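Local coordinates for protein acyl-CoA dehydrogenase FadE3 (Mycobacterium smegmatis, PDB 4IV6) that belongs to the acyl-CoA dehydrogenase family of flavoproteins and binds dihydroflavine-adenine dinucleotide within a four-chain assembly, at residues F21-K24 with Q25-V29; K323-A326 with S327-M331. All coordinates share one frame; numbering follows the deposited sequence.

Interaction 1. Residues F21-K24 with Q25-V29; sequences FVEK and QVKPV
Lys27 and Glu23, four residues apart where helix 9-26 runs out, lie side by side and join through a salt bridge. Followed outward, the lysine chain first leans on backbone: CB and then CG pass the carbonyl oxygen of Val22, CG at 3.4 Å from Val22 O. Beyond that CD and CE approach the carboxylate, CE lying 3.3 Å from Glu23 OE2, and the tip closes the bridge with NZ 2.8 Å from Glu23 OE2. The ammonium arrives on the syn side, 17° out of the carboxylate plane. Glutamate bends at chi2 (-65°) and lysine is stretched out beyond CG, which leaves OE2 beside NZ.

On the apolar side, Val26 CG2 sits over one face of the Phe21 ring, 3.9 Å from its centroid, in a CH-pi contact, a compact branch well matched to a flat surface. The Gln25 amide lies at the ring edge, its plane turned 79° from the ring.

The backbone widens here into a pi-type turn: Val26 N to Phe21 O (3.0 Å) and Lys27 N to Val22 O (3.0 Å) each span five residues. Phe21 O also accepts the usual four-residue bond from Gln25 N at 2.8 Å. Pro28, which has no N-H to offer, lays CG against Lys24 O.

Arg80 of helix 68-81 gives Glu23 OE2 a second salt bridge. Phe21 packs on Leu78 of that helix and on Thr46 and Met47 of helix 41-50, so the buried face of helix 9-26 meets both neighbours.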
ATOM      1  N   PHE B  21      10.349 -13.059 -32.524  1.00 22.39           N
ATOM      2  CA  PHE B  21       9.010 -12.997 -33.111  1.00 22.13           C
ATOM      3  C   PHE B  21       8.254 -11.812 -32.526  1.00 21.51           C
ATOM      4  O   PHE B  21       7.595 -11.066 -33.252  1.00 21.48           O
ATOM      5  CB  PHE B  21       8.272 -14.310 -32.819  1.00 21.36           C
ATOM      6  CG  PHE B  21       6.767 -14.251 -32.941  1.00 20.66           C
ATOM      7  CD1 PHE B  21       6.161 -14.146 -34.166  1.00 21.87           C
ATOM      8  CD2 PHE B  21       5.969 -14.419 -31.828  1.00 19.64           C
ATOM      9  CE1 PHE B  21       4.768 -14.124 -34.272  1.00 21.60           C
ATOM     10  CE2 PHE B  21       4.581 -14.409 -31.926  1.00 19.47           C
ATOM     11  CZ  PHE B  21       3.986 -14.278 -33.147  1.00 20.05           C
ATOM     12  N   VAL B  22       8.408 -11.608 -31.220  1.00 20.93           N
ATOM     13  CA  VAL B  22       7.736 -10.497 -30.553  1.00 20.57           C
ATOM     14  C   VAL B  22       8.301  -9.153 -31.044  1.00 21.76           C
ATOM     15  O   VAL B  22       7.535  -8.272 -31.416  1.00 21.73           O
ATOM     16  CB  VAL B  22       7.775 -10.654 -29.031  1.00 20.06           C
ATOM     17  CG1 VAL B  22       7.489  -9.327 -28.312  1.00 20.68           C
ATOM     18  CG2 VAL B  22       6.797 -11.720 -28.614  1.00 18.98           C
ATOM     19  N   GLU B  23       9.620  -9.022 -31.060  1.00 22.65           N
ATOM     20  CA  GLU B  23      10.259  -7.805 -31.502  1.00 24.83           C
ATOM     21  C   GLU B  23       9.998  -7.488 -32.982  1.00 25.88           C
ATOM     22  O   GLU B  23       9.691  -6.372 -33.296  1.00 26.30           O
ATOM     23  CB  GLU B  23      11.768  -7.849 -31.248  1.00 26.43           C
ATOM     24  CG  GLU B  23      12.166  -7.892 -29.780  1.00 26.01           C
ATOM     25  CD  GLU B  23      11.764  -6.616 -29.066  1.00 26.71           C
ATOM     26  OE1 GLU B  23      12.209  -5.551 -29.487  1.00 27.70           O
ATOM     27  OE2 GLU B  23      10.944  -6.697 -28.133  1.00 25.76           O
ATOM     28  N   LYS B  24      10.096  -8.472 -33.869  1.00 26.42           N
ATOM     29  CA  LYS B  24      10.037  -8.202 -35.319  1.00 28.71           C
ATOM     30  C   LYS B  24       8.634  -8.303 -35.916  1.00 27.95           C
ATOM     31  O   LYS B  24       8.292  -7.569 -36.848  1.00 27.83           O
ATOM     32  CB  LYS B  24      10.944  -9.159 -36.079  1.00 30.69           C
ATOM     33  CG  LYS B  24      12.383  -9.244 -35.574  1.00 32.78           C
ATOM     34  CD  LYS B  24      13.136  -7.945 -35.719  1.00 36.10           C
ATOM     35  CE  LYS B  24      14.563  -8.058 -35.154  1.00 38.47           C
ATOM     36  NZ  LYS B  24      15.409  -9.042 -35.884  1.00 39.07           N
ATOM     37  N   GLN B  25       7.814  -9.204 -35.384  1.00 26.44           N
ATOM     38  CA  GLN B  25       6.495  -9.449 -35.978  1.00 26.40           C
ATOM     39  C   GLN B  25       5.349  -8.903 -35.154  1.00 24.87           C
ATOM     40  O   GLN B  25       4.417  -8.346 -35.705  1.00 24.84           O
ATOM     41  CB  GLN B  25       6.321 -10.938 -36.280  1.00 27.29           C
ATOM     42  CG  GLN B  25       7.551 -11.535 -36.965  1.00 30.61           C
ATOM     43  CD  GLN B  25       7.343 -12.921 -37.539  1.00 33.08           C
ATOM     44  OE1 GLN B  25       6.340 -13.194 -38.168  1.00 35.60           O
ATOM     45  NE2 GLN B  25       8.315 -13.797 -37.343  1.00 35.49           N
ATOM     46  N   VAL B  26       5.390  -9.045 -33.837  1.00 23.79           N
ATOM     47  CA  VAL B  26       4.256  -8.617 -33.022  1.00 22.73           C
ATOM     48  C   VAL B  26       4.205  -7.105 -32.827  1.00 24.09           C
ATOM     49  O   VAL B  26       3.203  -6.445 -33.156  1.00 24.33           O
ATOM     50  CB  VAL B  26       4.245  -9.297 -31.638  1.00 21.23           C
ATOM     51  CG1 VAL B  26       3.072  -8.798 -30.806  1.00 20.06           C
ATOM     52  CG2 VAL B  26       4.175 -10.798 -31.813  1.00 21.17           C
ATOM     53  N   LYS B  27       5.282  -6.546 -32.312  1.00 25.58           N
ATOM     54  CA  LYS B  27       5.287  -5.126 -31.934  1.00 27.41           C
ATOM     55  C   LYS B  27       4.946  -4.119 -33.028  1.00 29.03           C
ATOM     56  O   LYS B  27       4.312  -3.114 -32.754  1.00 30.21           O
ATOM     57  CB  LYS B  27       6.622  -4.761 -31.316  1.00 28.86           C
ATOM     58  CG  LYS B  27       6.767  -5.341 -29.924  1.00 27.80           C
ATOM     59  CD  LYS B  27       8.042  -4.844 -29.305  1.00 29.68           C
ATOM     60  CE  LYS B  27       8.084  -5.172 -27.841  1.00 28.58           C
ATOM     61  NZ  LYS B  27       9.299  -4.517 -27.338  1.00 30.80           N
ATOM     62  N   PRO B  28       5.351  -4.378 -34.262  1.00 30.61           N
ATOM     63  CA  PRO B  28       4.981  -3.429 -35.311  1.00 32.44           C
ATOM     64  C   PRO B  28       3.507  -3.430 -35.727  1.00 31.30           C
ATOM     65  O   PRO B  28       3.096  -2.522 -36.446  1.00 32.97           O
ATOM     66  CB  PRO B  28       5.837  -3.876 -36.502  1.00 34.64           C
ATOM     67  CG  PRO B  28       6.978  -4.625 -35.887  1.00 34.35           C
ATOM     68  CD  PRO B  28       6.357  -5.342 -34.728  1.00 31.39           C
ATOM     69  N   VAL B  29       2.719  -4.425 -35.321  1.00 27.89           N
ATOM     70  CA  VAL B  29       1.318  -4.477 -35.747  1.00 27.26           C
ATOM     71  C   VAL B  29       0.327  -4.473 -34.601  1.00 25.42           C
ATOM     72  O   VAL B  29      -0.883  -4.350 -34.821  1.00 25.08           O
ATOM     73  CB  VAL B  29       1.029  -5.705 -36.646  1.00 27.48           C
ATOM     74  CG1 VAL B  29       1.833  -5.634 -37.945  1.00 29.56           C
ATOM     75  CG2 VAL B  29       1.315  -7.010 -35.912  1.00 25.86           C
TER

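Interaction 2. Residues K323-A326 with S327-M331; sequences KLFA and SETAM
Ser327 and Thr329 both turn their hydroxyls back onto the helix that carries them, each giving a carbonyl one turn earlier a second donor. Lys323 O receives the backbone N-H of Ser327 and also its hydroxyl, with Ser327 OG 2.8 Å from Lys323 O. The serine can do this because its chi1 of 66° sets OG between its own N and carbonyl carbon, close to the preceding turn. Phe325 O is gripped similarly, by Thr329 N at 2.9 Å and by Thr329 OG1 at 2.9 Å, but the two donors reach it from opposite faces of the carbonyl plane, with the hydroxyl 36° out of that plane. The same OG1 lies over one face of the Phe325 ring, 3.4 Å from CE2 of Phe325 and offset toward the rim. Small hydroxyl residues suit these positions: their polar atoms are satisfied within a buried helix.

The remaining carbonyls follow the ordinary alpha-helical pattern, Leu324 O taking Glu328 N and Ala326 O taking Ala330 N at 2.8 Å. Ala326 and Ala330, short and apolar, allow close approach of helix 234-270 at Ala253.

The charged ends find partners beyond this turn. Lys323 NZ bonds to Asn369 OD1 and to the carbonyls of Gly367 and Met362, while Asn369 ND2 serves both Ser327 OG and Glu328 OE2. That carboxylate oxygen also forms a salt bridge with Arg339 of the third subunit, and Phe325 packs on its counterpart Phe325 of the second.

Such hydroxyl-to-carbonyl bonds are a familiar way for serine and threonine to be accommodated inside alpha-helices; here they belong to helix 316-340, part of the packed helices of the acyl-CoA dehydrogenase C-terminal domain and of its subunit interfaces.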
ATOM      1  N   LYS B 323       0.921 -16.771  -9.063  1.00 12.50           N
ATOM      2  CA  LYS B 323      -0.161 -16.087  -9.780  1.00 12.51           C
ATOM      3  C   LYS B 323      -0.610 -14.839  -9.033  1.00 11.97           C
ATOM      4  O   LYS B 323      -0.795 -13.783  -9.617  1.00 11.74           O
ATOM      5  CB  LYS B 323      -1.315 -17.071 -10.000  1.00 13.01           C
ATOM      6  CG  LYS B 323      -2.449 -16.576 -10.899  1.00 13.67           C
ATOM      7  CD  LYS B 323      -3.480 -15.749 -10.137  1.00 14.13           C
ATOM      8  CE  LYS B 323      -4.747 -15.604 -10.980  1.00 15.03           C
ATOM      9  NZ  LYS B 323      -5.781 -14.810 -10.304  1.00 15.41           N
ATOM     10  N   LEU B 324      -0.828 -14.980  -7.728  1.00 11.62           N
ATOM     11  CA  LEU B 324      -1.265 -13.872  -6.885  1.00 11.41           C
ATOM     12  C   LEU B 324      -0.227 -12.751  -6.881  1.00 11.21           C
ATOM     13  O   LEU B 324      -0.551 -11.595  -7.163  1.00 11.03           O
ATOM     14  CB  LEU B 324      -1.494 -14.353  -5.449  1.00 11.45           C
ATOM     15  CG  LEU B 324      -1.897 -13.284  -4.411  1.00 11.64           C
ATOM     16  CD1 LEU B 324      -3.250 -12.688  -4.766  1.00 11.69           C
ATOM     17  CD2 LEU B 324      -1.931 -13.929  -3.052  1.00 11.81           C
ATOM     18  N   PHE B 325       1.025 -13.087  -6.591  1.00 11.17           N
ATOM     19  CA  PHE B 325       2.042 -12.065  -6.503  1.00 11.14           C
ATOM     20  C   PHE B 325       2.295 -11.379  -7.852  1.00 11.19           C
ATOM     21  O   PHE B 325       2.410 -10.149  -7.925  1.00 10.61           O
ATOM     22  CB  PHE B 325       3.351 -12.632  -5.960  1.00 11.53           C
ATOM     23  CG  PHE B 325       4.348 -11.565  -5.607  1.00 11.89           C
ATOM     24  CD1 PHE B 325       4.229 -10.866  -4.414  1.00 11.93           C
ATOM     25  CD2 PHE B 325       5.369 -11.225  -6.479  1.00 12.13           C
ATOM     26  CE1 PHE B 325       5.140  -9.861  -4.087  1.00 12.06           C
ATOM     27  CE2 PHE B 325       6.272 -10.209  -6.165  1.00 12.33           C
ATOM     28  CZ  PHE B 325       6.152  -9.535  -4.974  1.00 12.29           C
ATOM     29  N   ALA B 326       2.432 -12.173  -8.912  1.00 11.31           N
ATOM     30  CA  ALA B 326       2.783 -11.596 -10.195  1.00 11.73           C
ATOM     31  C   ALA B 326       1.661 -10.701 -10.741  1.00 11.83           C
ATOM     32  O   ALA B 326       1.928  -9.651 -11.320  1.00 12.09           O
ATOM     33  CB  ALA B 326       3.124 -12.691 -11.223  1.00 12.04           C
ATOM     34  N   SER B 327       0.421 -11.148 -10.626  1.00 12.24           N
ATOM     35  CA  SER B 327      -0.721 -10.383 -11.134  1.00 12.43           C
ATOM     36  C   SER B 327      -0.907  -9.042 -10.395  1.00 12.27           C
ATOM     37  O   SER B 327      -1.166  -8.003 -11.047  1.00 12.14           O
ATOM     38  CB  SER B 327      -2.004 -11.216 -11.084  1.00 12.88           C
ATOM     39  OG  SER B 327      -2.408 -11.530  -9.774  1.00 13.21           O
ATOM     40  N   GLU B 328      -0.749  -9.046  -9.069  1.00 12.28           N
ATOM     41  CA  GLU B 328      -0.849  -7.798  -8.291  1.00 12.52           C
ATOM     42  C   GLU B 328       0.328  -6.885  -8.660  1.00 12.75           C
ATOM     43  O   GLU B 328       0.151  -5.671  -8.867  1.00 12.31           O
ATOM     44  CB  GLU B 328      -0.847  -8.075  -6.786  1.00 12.72           C
ATOM     45  CG  GLU B 328      -2.081  -8.781  -6.288  1.00 12.88           C
ATOM     46  CD  GLU B 328      -3.355  -7.966  -6.440  1.00 13.33           C
ATOM     47  OE1 GLU B 328      -3.308  -6.732  -6.366  1.00 13.70           O
ATOM     48  OE2 GLU B 328      -4.435  -8.547  -6.617  1.00 12.97           O
ATOM     49  N   THR B 329       1.529  -7.483  -8.772  1.00 12.66           N
ATOM     50  CA  THR B 329       2.719  -6.742  -9.163  1.00 13.02           C
ATOM     51  C   THR B 329       2.557  -6.114 -10.551  1.00 12.77           C
ATOM     52  O   THR B 329       2.890  -4.945 -10.731  1.00 12.49           O
ATOM     53  CB  THR B 329       3.979  -7.631  -9.139  1.00 13.54           C
ATOM     54  OG1 THR B 329       4.277  -7.957  -7.778  1.00 14.00           O
ATOM     55  CG2 THR B 329       5.194  -6.906  -9.686  1.00 14.12           C
ATOM     56  N   ALA B 330       2.048  -6.868 -11.526  1.00 12.51           N
ATOM     57  CA  ALA B 330       1.881  -6.308 -12.882  1.00 12.56           C
ATOM     58  C   ALA B 330       0.942  -5.108 -12.904  1.00 12.55           C
ATOM     59  O   ALA B 330       1.193  -4.139 -13.609  1.00 12.56           O
ATOM     60  CB  ALA B 330       1.441  -7.375 -13.889  1.00 12.64           C
ATOM     61  N   MET B 331      -0.145  -5.169 -12.136  1.00 12.68           N
ATOM     62  CA  MET B 331      -1.086  -4.039 -12.025  1.00 13.22           C
ATOM     63  C   MET B 331      -0.408  -2.811 -11.423  1.00 12.90           C
ATOM     64  O   MET B 331      -0.569  -1.690 -11.932  1.00 13.02           O
ATOM     65  CB  MET B 331      -2.294  -4.447 -11.181  1.00 13.80           C
ATOM     66  CG  MET B 331      -3.372  -3.399 -11.048  1.00 15.06           C
ATOM     67  SD  MET B 331      -4.287  -3.114 -12.586  1.00 17.51           S
ATOM     68  CE  MET B 331      -3.501  -1.726 -13.380  1.00 17.29           C
TER

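Interaction 1 comes first along the chain, near the end of helix 9-26 in the N-terminal domain; interaction 2 follows some 300 residues later, within helix 316-340 in the C-terminal domain. Their centres are 25 Å apart and their nearest atoms about 16 Å, so the two do not touch. They share no helix or sheet, and the strands of the middle domain lie between them in sequence. The centre of interaction 1, partly buried, lies about 21 Å from the centre of the chain; that of interaction 2, a buried contact, about 13 Å. The residues of interaction 1 pack on helices of their own chain, whereas those of interaction 2 also touch two other subunits.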